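Local atomic coordinates of carboxylesterase (Uncultured bacterium, PDB entry 5GMX), a protein that hydrolyses carboxylic esters as a family VIII carboxylesterase of the beta-lactamase clan and also acts on oxyimino cephalosporins. Residues His211-Val219 with Ala362-Ile370; Leu331-Phe339 with Phe348-Arg356. One frame throughout, in Å; residues are numbered along the deposited sequence.

Both contacts reach the same antiparallel sheet. Contact 1 lies at the end of strand 357-363 and contact 2 on strand 348-352, its neighbour in the sheet and in the chain. Their centres are about 24 Å apart. Contact 2 is the more buried: eight of its eleven touching residues are buried. It packs aromatic rings over the sheet and gathers charged and amide groups where the strand ends. Contact 1 is partly buried. It joins two irregular segments far apart in sequence, mainly through backbone and amide hydrogen bonds, with selenomethionines on its buried side and Pro218, Val219 and Thr368 on its exposed side. Met366 of contact 1 packs on Trp344 of the ligand pocket.

Contact 1. Residues His211-Val219 with Ala362-Ile370; sequences HRVAEMLPV and AMNQMDTNI
The carboxamide of Gln365 meets Leu217 and Pro218 with its two ends. Its NE2 gives a fairly straight bond to Pro218 O (3.2 Å), and that oxygen lies close to the amide plane. Seen from Pro218, the donor stands above the carbonyl plane, 60° out of it. NE2 also bonds Met366 O, here on a lone pair and within the amide plane. Two bonds in its own plane thus fix the turn of this amide. The CB of Gln365 points away from segment 211-219, but a bend at chi2 (59°) brings the amide back. Its OE1 comes against the CB and CD1 of Leu217.

The Asn364 amide lies alongside the Leu217 side chain, and both point the same way. ND2 of Asn364 is 3.9 Å from CD1 of Leu217. The same ND2 makes a weak bond to Glu215 O (3.2 Å), while OD1 takes the backbone N-H of Gly33.

The backbones form a single bridge, Leu217 with Gln365; the touching parts run 17° apart end to end. Leu217 N donates to Asn364 O (2.7 Å), and Met366 N donates to Leu217 O (3.0 Å). On the buried side two selenomethionines cross at about a right angle, with SE of Met216 3.9 Å from CG of Met366. At the exposed end CG1 of Val219 touches CG2 of Thr368 (4.0 Å).

Beyond strand 357-363 the chain leaves the sheet as a loop, and the one-bridge pairing ties it to the distant loop 211-219. Met216 packs on Ile67 and Asn68 of strand 67-68 and on helix 250-253, which Met366 also touches. Met366 further packs on Trp344, which lines the phenylmethanesulfonic acid pocket. From helix 374-385, Arg375 bonds the carbonyl oxygen of Gln365.

Contact 2. Residues Leu331-Phe339 with Phe348-Arg356; sequences LYGPNPDAF and FGFADTKAR
Tyr332 and Phe350 fit together by a mutual offset. Their rings are near parallel (16°) but slid apart, with centroids 5.2 Å apart, so they barely overlap. The slide brings each CB over the partner's ring: CB of Tyr332 over a face of Phe350, and CB of Phe350 over a face of Tyr332, both as CH-pi contacts.

The Ala351 methyl presses on one face of the Phe339 ring, CB to CZ 3.6 Å, and Thr353 CG2 meets that ring at its edge. Phe339 and Ala351 are an antiparallel hydrogen-bonded pair, with Ala351 N to Phe339 O at 2.8 Å.

The Asn335 amide fits against Asp352 and the length of Lys354, whose CG lies 3.4 Å from Asn335 ND2. An extended Asn335 chi1 (178°) carries the amide to both. ND2 bonds Asp352 OD1 (2.7 Å), and the bend at Lys354 chi4 turns NZ onto Asn335 OD1 (2.7 Å). Asp337 N meets Asn335 OD1 from the opposite face, closing an Asx turn. Ala355 N meets Asp352 OD1 on the face opposite ND2. One water bridges Asn335 ND2 and Thr353 OG1, another Asp337 O and Thr353 N.

Asp352 OD2 bonds Tyr384 of helix 374-385, which also packs on Phe350. Helix 272-283 meets Phe339 and Ala351 on the other side, so this antiparallel strand pair carries helices on both faces, as in the serine beta-lactamase fold.

Contact 1. Residues His211-Val219 with Ala362-Ile370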
ATOM      1  N   HIS A 211      -0.824  21.539  -0.046  1.00 15.31           N
ATOM      2  CA  HIS A 211       0.395  22.305   0.182  1.00 20.79           C
ATOM      3  C   HIS A 211       1.458  21.474   0.909  1.00 22.28           C
ATOM      4  O   HIS A 211       2.629  21.860   0.954  1.00 19.36           O
ATOM      5  CB  HIS A 211       0.086  23.580   0.983  1.00 19.95           C
ATOM      6  CG  HIS A 211      -0.291  23.325   2.413  1.00 21.47           C
ATOM      7  ND1 HIS A 211      -1.578  23.027   2.802  1.00 23.26           N
ATOM      8  CD2 HIS A 211       0.451  23.342   3.546  1.00 22.73           C
ATOM      9  CE1 HIS A 211      -1.611  22.849   4.113  1.00 18.94           C
ATOM     10  NE2 HIS A 211      -0.394  23.035   4.588  1.00 26.01           N
ATOM     11  N   ARG A 212       1.048  20.345   1.484  1.00 15.53           N
ATOM     12  CA  ARG A 212       1.972  19.524   2.263  1.00 15.85           C
ATOM     13  C   ARG A 212       2.790  18.560   1.406  1.00 16.69           C
ATOM     14  O   ARG A 212       3.733  17.941   1.896  1.00 15.77           O
ATOM     15  CB  ARG A 212       1.209  18.734   3.327  1.00 18.34           C
ATOM     16  CG  ARG A 212       0.481  19.606   4.340  1.00 19.63           C
ATOM     17  CD  ARG A 212      -0.567  18.803   5.095  1.00 17.76           C
ATOM     18  NE  ARG A 212       0.028  17.608   5.690  1.00 16.89           N
ATOM     19  CZ  ARG A 212      -0.666  16.624   6.245  1.00 15.07           C
ATOM     20  NH1 ARG A 212      -1.988  16.685   6.293  1.00 13.95           N
ATOM     21  NH2 ARG A 212      -0.029  15.583   6.759  1.00 17.71           N
ATOM     22  N   VAL A 213       2.425  18.413   0.133  1.00 17.75           N
ATOM     23  CA  VAL A 213       3.066  17.399  -0.704  1.00 16.20           C
ATOM     24  C   VAL A 213       4.487  17.787  -1.113  1.00 18.01           C
ATOM     25  O   VAL A 213       4.732  18.884  -1.614  1.00 20.73           O
ATOM     26  CB  VAL A 213       2.236  17.106  -1.974  1.00 17.78           C
ATOM     27  CG1 VAL A 213       2.906  16.031  -2.812  1.00 20.53           C
ATOM     28  CG2 VAL A 213       0.848  16.656  -1.590  1.00 17.01           C
ATOM     29  N   ALA A 214       5.423  16.872  -0.887  1.00 14.84           N
ATOM     30  CA  ALA A 214       6.791  17.049  -1.340  1.00 16.17           C
ATOM     31  C   ALA A 214       6.870  16.724  -2.819  1.00 18.72           C
ATOM     32  O   ALA A 214       5.919  16.206  -3.389  1.00 17.55           O
ATOM     33  CB  ALA A 214       7.737  16.163  -0.554  1.00 15.36           C
ATOM     34  N   GLU A 215       8.014  17.000  -3.432  1.00 24.18           N
ATOM     35  CA  GLU A 215       8.190  16.756  -4.861  1.00 19.81           C
ATOM     36  C   GLU A 215       8.775  15.377  -5.104  1.00 22.60           C
ATOM     37  O   GLU A 215       9.812  15.027  -4.539  1.00 24.76           O
ATOM     38  CB  GLU A 215       9.090  17.829  -5.475  1.00 24.20           C
ATOM     39  CG  GLU A 215       9.397  17.629  -6.947  1.00 34.12           C
ATOM     40  CD  GLU A 215      10.491  18.564  -7.446  1.00 44.55           C
ATOM     41  OE1 GLU A 215      11.139  19.240  -6.610  1.00 43.26           O
ATOM     42  OE2 GLU A 215      10.691  18.635  -8.679  1.00 41.80           O
HETATM   43  N   MSE A 216       8.111  14.587  -5.940  1.00 22.18           N
HETATM   44  CA  MSE A 216       8.621  13.262  -6.259  1.00 23.68           C
HETATM   45  C   MSE A 216       9.801  13.356  -7.228  1.00 27.03           C
HETATM   46  O   MSE A 216       9.764  14.125  -8.183  1.00 27.80           O
HETATM   47  CB  MSE A 216       7.531  12.390  -6.858  1.00 24.02           C
HETATM   48  CG  MSE A 216       8.006  10.966  -7.110  1.00 35.97           C
HETATM   49 SE   MSE A 216       8.225  10.025  -5.408  1.00 56.38          SE
HETATM   50  CE  MSE A 216       6.367   9.987  -4.976  1.00 26.57           C
ATOM     51  N   LEU A 217      10.847  12.576  -6.984  1.00 29.90           N
ATOM     52  CA  LEU A 217      12.045  12.658  -7.817  1.00 32.23           C
ATOM     53  C   LEU A 217      12.397  11.322  -8.477  1.00 25.51           C
ATOM     54  O   LEU A 217      12.579  10.310  -7.800  1.00 27.92           O
ATOM     55  CB  LEU A 217      13.227  13.164  -6.987  1.00 22.58           C
ATOM     56  CG  LEU A 217      12.893  14.394  -6.142  1.00 29.71           C
ATOM     57  CD1 LEU A 217      14.013  14.718  -5.163  1.00 29.73           C
ATOM     58  CD2 LEU A 217      12.566  15.593  -7.016  1.00 32.14           C
ATOM     59  N   PRO A 218      12.494  11.324  -9.813  1.00 32.52           N
ATOM     60  CA  PRO A 218      12.864  10.122 -10.571  1.00 30.26           C
ATOM     61  C   PRO A 218      14.324   9.734 -10.330  1.00 30.83           C
ATOM     62  O   PRO A 218      15.113  10.570  -9.878  1.00 30.88           O
ATOM     63  CB  PRO A 218      12.634  10.537 -12.024  1.00 32.74           C
ATOM     64  CG  PRO A 218      12.761  12.024 -12.019  1.00 35.65           C
ATOM     65  CD  PRO A 218      12.261  12.489 -10.683  1.00 28.67           C
ATOM     66  N   VAL A 219      14.674   8.486 -10.624  1.00 30.23           N
ATOM     67  CA  VAL A 219      16.034   7.996 -10.393  1.00 42.05           C
ATOM     68  C   VAL A 219      17.045   8.631 -11.343  1.00 39.73           C
ATOM     69  O   VAL A 219      16.673   9.364 -12.257  1.00 39.15           O
ATOM     70  CB  VAL A 219      16.117   6.461 -10.553  1.00 45.17           C
ATOM     71  CG1 VAL A 219      15.607   6.036 -11.923  1.00 43.41           C
ATOM     72  CG2 VAL A 219      17.546   5.985 -10.348  1.00 52.19           C
ATOM     73  N   ALA A 362       8.641   6.382   3.901  1.00 14.68           N
ATOM     74  CA  ALA A 362       8.228   7.077   2.675  1.00 16.34           C
ATOM     75  C   ALA A 362       9.190   8.211   2.341  1.00 18.09           C
ATOM     76  O   ALA A 362       9.550   8.998   3.213  1.00 15.80           O
ATOM     77  CB  ALA A 362       6.804   7.610   2.810  1.00 12.54           C
HETATM   78  N   MSE A 363       9.580   8.314   1.075  1.00 14.33           N
HETATM   79  CA  MSE A 363      10.615   9.258   0.669  1.00 17.91           C
HETATM   80  C   MSE A 363      10.364   9.763  -0.747  1.00 19.77           C
HETATM   81  O   MSE A 363       9.571   9.180  -1.479  1.00 18.69           O
HETATM   82  CB  MSE A 363      11.990   8.598   0.769  1.00 14.41           C
HETATM   83  CG  MSE A 363      12.355   7.720  -0.420  1.00 26.44           C
HETATM   84 SE   MSE A 363      11.152   6.203  -0.826  1.00 36.38          SE
HETATM   85  CE  MSE A 363      10.907   5.540   0.935  1.00 32.84           C
ATOM     86  N   ASN A 364      11.032  10.849  -1.137  1.00 18.03           N
ATOM     87  CA  ASN A 364      10.771  11.428  -2.448  1.00 21.74           C
ATOM     88  C   ASN A 364      11.840  11.134  -3.511  1.00 23.53           C
ATOM     89  O   ASN A 364      11.632  11.431  -4.689  1.00 26.33           O
ATOM     90  CB  ASN A 364      10.556  12.943  -2.319  1.00 22.62           C
ATOM     91  CG  ASN A 364      11.791  13.685  -1.831  1.00 20.67           C
ATOM     92  OD1 ASN A 364      12.734  13.091  -1.313  1.00 18.48           O
ATOM     93  ND2 ASN A 364      11.768  15.003  -1.971  1.00 17.76           N
ATOM     94  N   GLN A 365      12.973  10.562  -3.110  1.00 21.16           N
ATOM     95  CA  GLN A 365      13.984  10.135  -4.082  1.00 23.53           C
ATOM     96  C   GLN A 365      13.848   8.652  -4.416  1.00 21.91           C
ATOM     97  O   GLN A 365      14.167   7.784  -3.603  1.00 23.16           O
ATOM     98  CB  GLN A 365      15.399  10.409  -3.576  1.00 27.72           C
ATOM     99  CG  GLN A 365      16.485   9.895  -4.526  1.00 27.04           C
ATOM    100  CD  GLN A 365      16.394  10.521  -5.912  1.00 27.84           C
ATOM    101  OE1 GLN A 365      16.616  11.719  -6.071  1.00 27.25           O
ATOM    102  NE2 GLN A 365      16.053   9.714  -6.919  1.00 28.44           N
HETATM  103  N   MSE A 366      13.384   8.364  -5.621  1.00 22.38           N
HETATM  104  CA  MSE A 366      13.145   6.992  -6.029  1.00 25.54           C
HETATM  105  C   MSE A 366      14.434   6.269  -6.388  1.00 28.42           C
HETATM  106  O   MSE A 366      15.395   6.883  -6.836  1.00 26.13           O
HETATM  107  CB  MSE A 366      12.192   6.957  -7.220  1.00 25.33           C
HETATM  108  CG  MSE A 366      10.825   7.539  -6.937  1.00 22.09           C
HETATM  109 SE   MSE A 366       9.745   7.474  -8.555  1.00 62.62          SE
HETATM  110  CE  MSE A 366       9.511   5.553  -8.710  1.00 37.11           C
ATOM    111  N   ASP A 367      14.437   4.959  -6.174  1.00 29.32           N
ATOM    112  CA  ASP A 367      15.522   4.092  -6.611  1.00 32.72           C
ATOM    113  C   ASP A 367      14.906   2.980  -7.452  1.00 38.16           C
ATOM    114  O   ASP A 367      13.697   2.772  -7.403  1.00 35.99           O
ATOM    115  CB  ASP A 367      16.296   3.524  -5.417  1.00 38.75           C
ATOM    116  CG  ASP A 367      17.665   2.983  -5.810  1.00 52.29           C
ATOM    117  OD1 ASP A 367      17.849   2.611  -6.991  1.00 49.16           O
ATOM    118  OD2 ASP A 367      18.561   2.942  -4.938  1.00 60.69           O
ATOM    119  N   THR A 368      15.729   2.262  -8.215  1.00 48.09           N
ATOM    120  CA  THR A 368      15.217   1.257  -9.149  1.00 48.47           C
ATOM    121  C   THR A 368      14.856  -0.068  -8.475  1.00 49.22           C
ATOM    122  O   THR A 368      15.674  -0.988  -8.414  1.00 58.05           O
ATOM    123  CB  THR A 368      16.231   0.976 -10.266  1.00 44.09           C
ATOM    124  OG1 THR A 368      17.499   0.644  -9.685  1.00 56.13           O
ATOM    125  CG2 THR A 368      16.384   2.198 -11.152  1.00 36.25           C
ATOM    126  N   ASN A 369      13.618  -0.144  -7.985  1.00 48.16           N
ATOM    127  CA  ASN A 369      13.082  -1.319  -7.292  1.00 44.75           C
ATOM    128  C   ASN A 369      11.602  -1.104  -6.949  1.00 41.76           C
ATOM    129  O   ASN A 369      11.140   0.034  -6.837  1.00 31.66           O
ATOM    130  CB  ASN A 369      13.881  -1.634  -6.018  1.00 45.76           C
ATOM    131  CG  ASN A 369      13.828  -0.507  -4.990  1.00 46.90           C
ATOM    132  OD1 ASN A 369      12.883  -0.413  -4.205  1.00 44.98           O
ATOM    133  ND2 ASN A 369      14.849   0.345  -4.988  1.00 44.74           N
ATOM    134  N   ILE A 370      10.862  -2.198  -6.795  1.00 40.45           N
ATOM    135  CA  ILE A 370       9.472  -2.113  -6.352  1.00 43.03           C
ATOM    136  C   ILE A 370       9.296  -2.780  -4.983  1.00 44.60           C
ATOM    137  O   ILE A 370       8.209  -2.739  -4.393  1.00 36.48           O
ATOM    138  CB  ILE A 370       8.505  -2.735  -7.386  1.00 44.84           C
ATOM    139  CG1 ILE A 370       8.828  -4.211  -7.625  1.00 48.32           C
ATOM    140  CG2 ILE A 370       8.565  -1.959  -8.692  1.00 43.40           C
ATOM    141  CD1 ILE A 370       7.658  -5.002  -8.186  1.00 38.08           C
TER

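Contact 2. Residues Leu331-Phe339 with Phe348-Arg356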
ATOM      1  N   LEU A 331      12.610  -9.976   3.265  1.00 22.72           N
ATOM      2  CA  LEU A 331      12.173  -8.689   2.733  1.00 23.37           C
ATOM      3  C   LEU A 331      11.637  -7.795   3.842  1.00 21.26           C
ATOM      4  O   LEU A 331      11.929  -6.600   3.884  1.00 19.91           O
ATOM      5  CB  LEU A 331      11.094  -8.895   1.672  1.00 25.88           C
ATOM      6  CG  LEU A 331      10.370  -7.670   1.109  1.00 23.52           C
ATOM      7  CD1 LEU A 331      11.310  -6.749   0.359  1.00 26.81           C
ATOM      8  CD2 LEU A 331       9.240  -8.125   0.210  1.00 27.01           C
ATOM      9  N   TYR A 332      10.866  -8.394   4.747  1.00 16.83           N
ATOM     10  CA  TYR A 332      10.250  -7.661   5.843  1.00 20.59           C
ATOM     11  C   TYR A 332      10.772  -8.118   7.199  1.00 19.34           C
ATOM     12  O   TYR A 332       9.999  -8.227   8.156  1.00 23.60           O
ATOM     13  CB  TYR A 332       8.720  -7.819   5.809  1.00 18.70           C
ATOM     14  CG  TYR A 332       8.061  -7.188   4.607  1.00 21.62           C
ATOM     15  CD1 TYR A 332       8.541  -5.998   4.074  1.00 18.32           C
ATOM     16  CD2 TYR A 332       6.957  -7.783   4.005  1.00 18.31           C
ATOM     17  CE1 TYR A 332       7.946  -5.421   2.978  1.00 16.52           C
ATOM     18  CE2 TYR A 332       6.356  -7.213   2.907  1.00 16.26           C
ATOM     19  CZ  TYR A 332       6.852  -6.034   2.396  1.00 21.32           C
ATOM     20  OH  TYR A 332       6.251  -5.465   1.296  1.00 22.57           O
ATOM     21  N   GLY A 333      12.076  -8.390   7.279  1.00 23.62           N
ATOM     22  CA  GLY A 333      12.704  -8.776   8.532  1.00 16.96           C
ATOM     23  C   GLY A 333      12.757 -10.280   8.767  1.00 28.40           C
ATOM     24  O   GLY A 333      12.460 -11.068   7.858  1.00 24.06           O
ATOM     25  N   PRO A 334      13.135 -10.687   9.996  1.00 28.94           N
ATOM     26  CA  PRO A 334      13.363 -12.082  10.415  1.00 31.94           C
ATOM     27  C   PRO A 334      12.115 -12.925  10.730  1.00 30.81           C
ATOM     28  O   PRO A 334      12.242 -14.147  10.800  1.00 25.07           O
ATOM     29  CB  PRO A 334      14.204 -11.921  11.686  1.00 28.07           C
ATOM     30  CG  PRO A 334      13.779 -10.609  12.240  1.00 24.51           C
ATOM     31  CD  PRO A 334      13.512  -9.729  11.053  1.00 19.81           C
ATOM     32  N   ASN A 335      10.952 -12.313  10.935  1.00 22.15           N
ATOM     33  CA  ASN A 335       9.729 -13.095  11.123  1.00 25.07           C
ATOM     34  C   ASN A 335       9.218 -13.548   9.752  1.00 28.17           C
ATOM     35  O   ASN A 335       8.850 -12.717   8.911  1.00 23.14           O
ATOM     36  CB  ASN A 335       8.667 -12.287  11.895  1.00 26.08           C
ATOM     37  CG  ASN A 335       7.343 -13.039  12.070  1.00 32.63           C
ATOM     38  OD1 ASN A 335       7.222 -14.220  11.737  1.00 32.07           O
ATOM     39  ND2 ASN A 335       6.342 -12.343  12.611  1.00 26.32           N
ATOM     40  N   PRO A 336       9.209 -14.873   9.515  1.00 24.59           N
ATOM     41  CA  PRO A 336       8.819 -15.422   8.207  1.00 28.18           C
ATOM     42  C   PRO A 336       7.362 -15.133   7.833  1.00 26.00           C
ATOM     43  O   PRO A 336       7.030 -15.195   6.653  1.00 26.16           O
ATOM     44  CB  PRO A 336       9.049 -16.935   8.372  1.00 23.09           C
ATOM     45  CG  PRO A 336       8.965 -17.175   9.841  1.00 30.50           C
ATOM     46  CD  PRO A 336       9.549 -15.933  10.483  1.00 26.84           C
ATOM     47  N   ASP A 337       6.521 -14.809   8.813  1.00 27.82           N
ATOM     48  CA  ASP A 337       5.111 -14.525   8.554  1.00 27.55           C
ATOM     49  C   ASP A 337       4.752 -13.032   8.633  1.00 25.01           C
ATOM     50  O   ASP A 337       3.579 -12.671   8.760  1.00 24.95           O
ATOM     51  CB  ASP A 337       4.238 -15.328   9.516  1.00 30.33           C
ATOM     52  CG  ASP A 337       4.302 -16.821   9.239  1.00 34.51           C
ATOM     53  OD1 ASP A 337       4.601 -17.197   8.079  1.00 25.23           O
ATOM     54  OD2 ASP A 337       4.045 -17.615  10.173  1.00 46.80           O
ATOM     55  N   ALA A 338       5.763 -12.176   8.548  1.00 18.74           N
ATOM     56  CA  ALA A 338       5.548 -10.743   8.437  1.00 15.72           C
ATOM     57  C   ALA A 338       4.791 -10.421   7.149  1.00 18.27           C
ATOM     58  O   ALA A 338       4.907 -11.144   6.150  1.00 18.24           O
ATOM     59  CB  ALA A 338       6.876 -10.002   8.478  1.00 16.87           C
ATOM     60  N   PHE A 339       3.980  -9.368   7.170  1.00 15.75           N
ATOM     61  CA  PHE A 339       3.221  -9.032   5.952  1.00 12.68           C
ATOM     62  C   PHE A 339       3.205  -7.528   5.740  1.00 15.35           C
ATOM     63  O   PHE A 339       3.267  -6.758   6.700  1.00 12.46           O
ATOM     64  CB  PHE A 339       1.785  -9.569   6.033  1.00 11.76           C
ATOM     65  CG  PHE A 339       0.981  -8.968   7.149  1.00 13.95           C
ATOM     66  CD1 PHE A 339       1.029  -9.511   8.429  1.00 14.64           C
ATOM     67  CD2 PHE A 339       0.182  -7.853   6.925  1.00 13.97           C
ATOM     68  CE1 PHE A 339       0.293  -8.950   9.460  1.00 13.66           C
ATOM     69  CE2 PHE A 339      -0.560  -7.290   7.953  1.00 14.48           C
ATOM     70  CZ  PHE A 339      -0.501  -7.838   9.224  1.00 15.90           C
ATOM     71  N   PHE A 348       7.651   1.706   1.822  1.00 12.94           N
ATOM     72  CA  PHE A 348       7.061   0.430   2.216  1.00 15.24           C
ATOM     73  C   PHE A 348       6.439   0.526   3.590  1.00 13.35           C
ATOM     74  O   PHE A 348       6.683   1.472   4.340  1.00 12.79           O
ATOM     75  CB  PHE A 348       8.099  -0.702   2.211  1.00 14.25           C
ATOM     76  CG  PHE A 348       9.142  -0.557   3.271  1.00 18.87           C
ATOM     77  CD1 PHE A 348      10.268   0.211   3.049  1.00 19.77           C
ATOM     78  CD2 PHE A 348       8.985  -1.167   4.511  1.00 17.34           C
ATOM     79  CE1 PHE A 348      11.223   0.357   4.035  1.00 17.37           C
ATOM     80  CE2 PHE A 348       9.941  -1.018   5.501  1.00 21.83           C
ATOM     81  CZ  PHE A 348      11.062  -0.260   5.259  1.00 18.89           C
ATOM     82  N   GLY A 349       5.642  -0.479   3.917  1.00 13.95           N
ATOM     83  CA  GLY A 349       5.159  -0.629   5.270  1.00 13.07           C
ATOM     84  C   GLY A 349       4.986  -2.100   5.555  1.00 13.17           C
ATOM     85  O   GLY A 349       4.676  -2.868   4.627  1.00 15.11           O
ATOM     86  N   PHE A 350       5.212  -2.511   6.801  1.00 10.35           N
ATOM     87  CA  PHE A 350       4.881  -3.891   7.167  1.00 10.89           C
ATOM     88  C   PHE A 350       4.601  -4.093   8.653  1.00 11.44           C
ATOM     89  O   PHE A 350       4.914  -3.250   9.501  1.00 10.94           O
ATOM     90  CB  PHE A 350       5.988  -4.863   6.709  1.00 13.26           C
ATOM     91  CG  PHE A 350       7.250  -4.775   7.507  1.00 13.31           C
ATOM     92  CD1 PHE A 350       7.425  -5.565   8.638  1.00 15.73           C
ATOM     93  CD2 PHE A 350       8.259  -3.900   7.132  1.00 14.06           C
ATOM     94  CE1 PHE A 350       8.594  -5.487   9.385  1.00 17.62           C
ATOM     95  CE2 PHE A 350       9.432  -3.807   7.877  1.00 17.48           C
ATOM     96  CZ  PHE A 350       9.597  -4.604   9.006  1.00 21.31           C
ATOM     97  N   ALA A 351       3.976  -5.225   8.940  1.00 10.33           N
ATOM     98  CA  ALA A 351       3.617  -5.632  10.285  1.00 10.08           C
ATOM     99  C   ALA A 351       4.212  -6.996  10.626  1.00 14.22           C
ATOM    100  O   ALA A 351       4.252  -7.906   9.788  1.00 14.05           O
ATOM    101  CB  ALA A 351       2.109  -5.665  10.437  1.00  8.88           C
ATOM    102  N   ASP A 352       4.630  -7.114  11.883  1.00 12.62           N
ATOM    103  CA  ASP A 352       5.210  -8.318  12.481  1.00 17.40           C
ATOM    104  C   ASP A 352       4.446  -8.588  13.772  1.00 16.76           C
ATOM    105  O   ASP A 352       4.686  -7.920  14.776  1.00 19.69           O
ATOM    106  CB  ASP A 352       6.714  -8.106  12.746  1.00 17.27           C
ATOM    107  CG  ASP A 352       7.375  -9.260  13.538  1.00 26.02           C
ATOM    108  OD1 ASP A 352       6.676 -10.150  14.071  1.00 24.96           O
ATOM    109  OD2 ASP A 352       8.625  -9.258  13.654  1.00 21.76           O
ATOM    110  N   THR A 353       3.518  -9.542  13.754  1.00 16.55           N
ATOM    111  CA  THR A 353       2.670  -9.773  14.923  1.00 18.65           C
ATOM    112  C   THR A 353       3.422 -10.433  16.085  1.00 21.60           C
ATOM    113  O   THR A 353       2.973 -10.363  17.232  1.00 21.89           O
ATOM    114  CB  THR A 353       1.440 -10.649  14.591  1.00 17.70           C
ATOM    115  OG1 THR A 353       1.871 -11.972  14.256  1.00 24.12           O
ATOM    116  CG2 THR A 353       0.655 -10.062  13.441  1.00 17.63           C
ATOM    117  N   LYS A 354       4.531 -11.107  15.796  1.00 21.36           N
ATOM    118  CA  LYS A 354       5.330 -11.721  16.861  1.00 22.20           C
ATOM    119  C   LYS A 354       5.985 -10.658  17.744  1.00 23.79           C
ATOM    120  O   LYS A 354       5.811 -10.660  18.962  1.00 24.62           O
ATOM    121  CB  LYS A 354       6.390 -12.663  16.282  1.00 32.20           C
ATOM    122  CG  LYS A 354       5.811 -13.886  15.572  1.00 36.71           C
ATOM    123  CD  LYS A 354       6.895 -14.912  15.248  1.00 43.32           C
ATOM    124  CE  LYS A 354       6.316 -16.207  14.661  1.00 45.59           C
ATOM    125  NZ  LYS A 354       5.891 -16.084  13.224  1.00 39.64           N
ATOM    126  N   ALA A 355       6.708  -9.731  17.125  1.00 21.53           N
ATOM    127  CA  ALA A 355       7.343  -8.641  17.861  1.00 20.87           C
ATOM    128  C   ALA A 355       6.364  -7.501  18.139  1.00 20.16           C
ATOM    129  O   ALA A 355       6.716  -6.521  18.796  1.00 22.55           O
ATOM    130  CB  ALA A 355       8.555  -8.121  17.092  1.00 15.81           C
ATOM    131  N   ARG A 356       5.137  -7.637  17.646  1.00 18.73           N
ATOM    132  CA  ARG A 356       4.138  -6.573  17.731  1.00 21.60           C
ATOM    133  C   ARG A 356       4.697  -5.258  17.170  1.00 19.20           C
ATOM    134  O   ARG A 356       4.510  -4.180  17.736  1.00 20.33           O
ATOM    135  CB  ARG A 356       3.640  -6.418  19.171  1.00 18.36           C
ATOM    136  CG  ARG A 356       2.799  -7.621  19.620  1.00 21.97           C
ATOM    137  CD  ARG A 356       2.585  -7.666  21.117  1.00 22.20           C
ATOM    138  NE  ARG A 356       1.752  -6.565  21.588  1.00 35.38           N
ATOM    139  CZ  ARG A 356       1.660  -6.179  22.862  1.00 35.43           C
ATOM    140  NH1 ARG A 356       2.366  -6.798  23.805  1.00 31.02           N
ATOM    141  NH2 ARG A 356       0.865  -5.164  23.194  1.00 26.44           N
TER
HETATM  142  O   HOH W   1       9.937  -9.599  10.589  1.00 23.14           O
HETATM  143  O   HOH W   2       3.549 -13.500  13.120  1.00 32.30           O
HETATM  144  O   HOH W   3       3.140 -10.883  11.052  1.00 20.91           O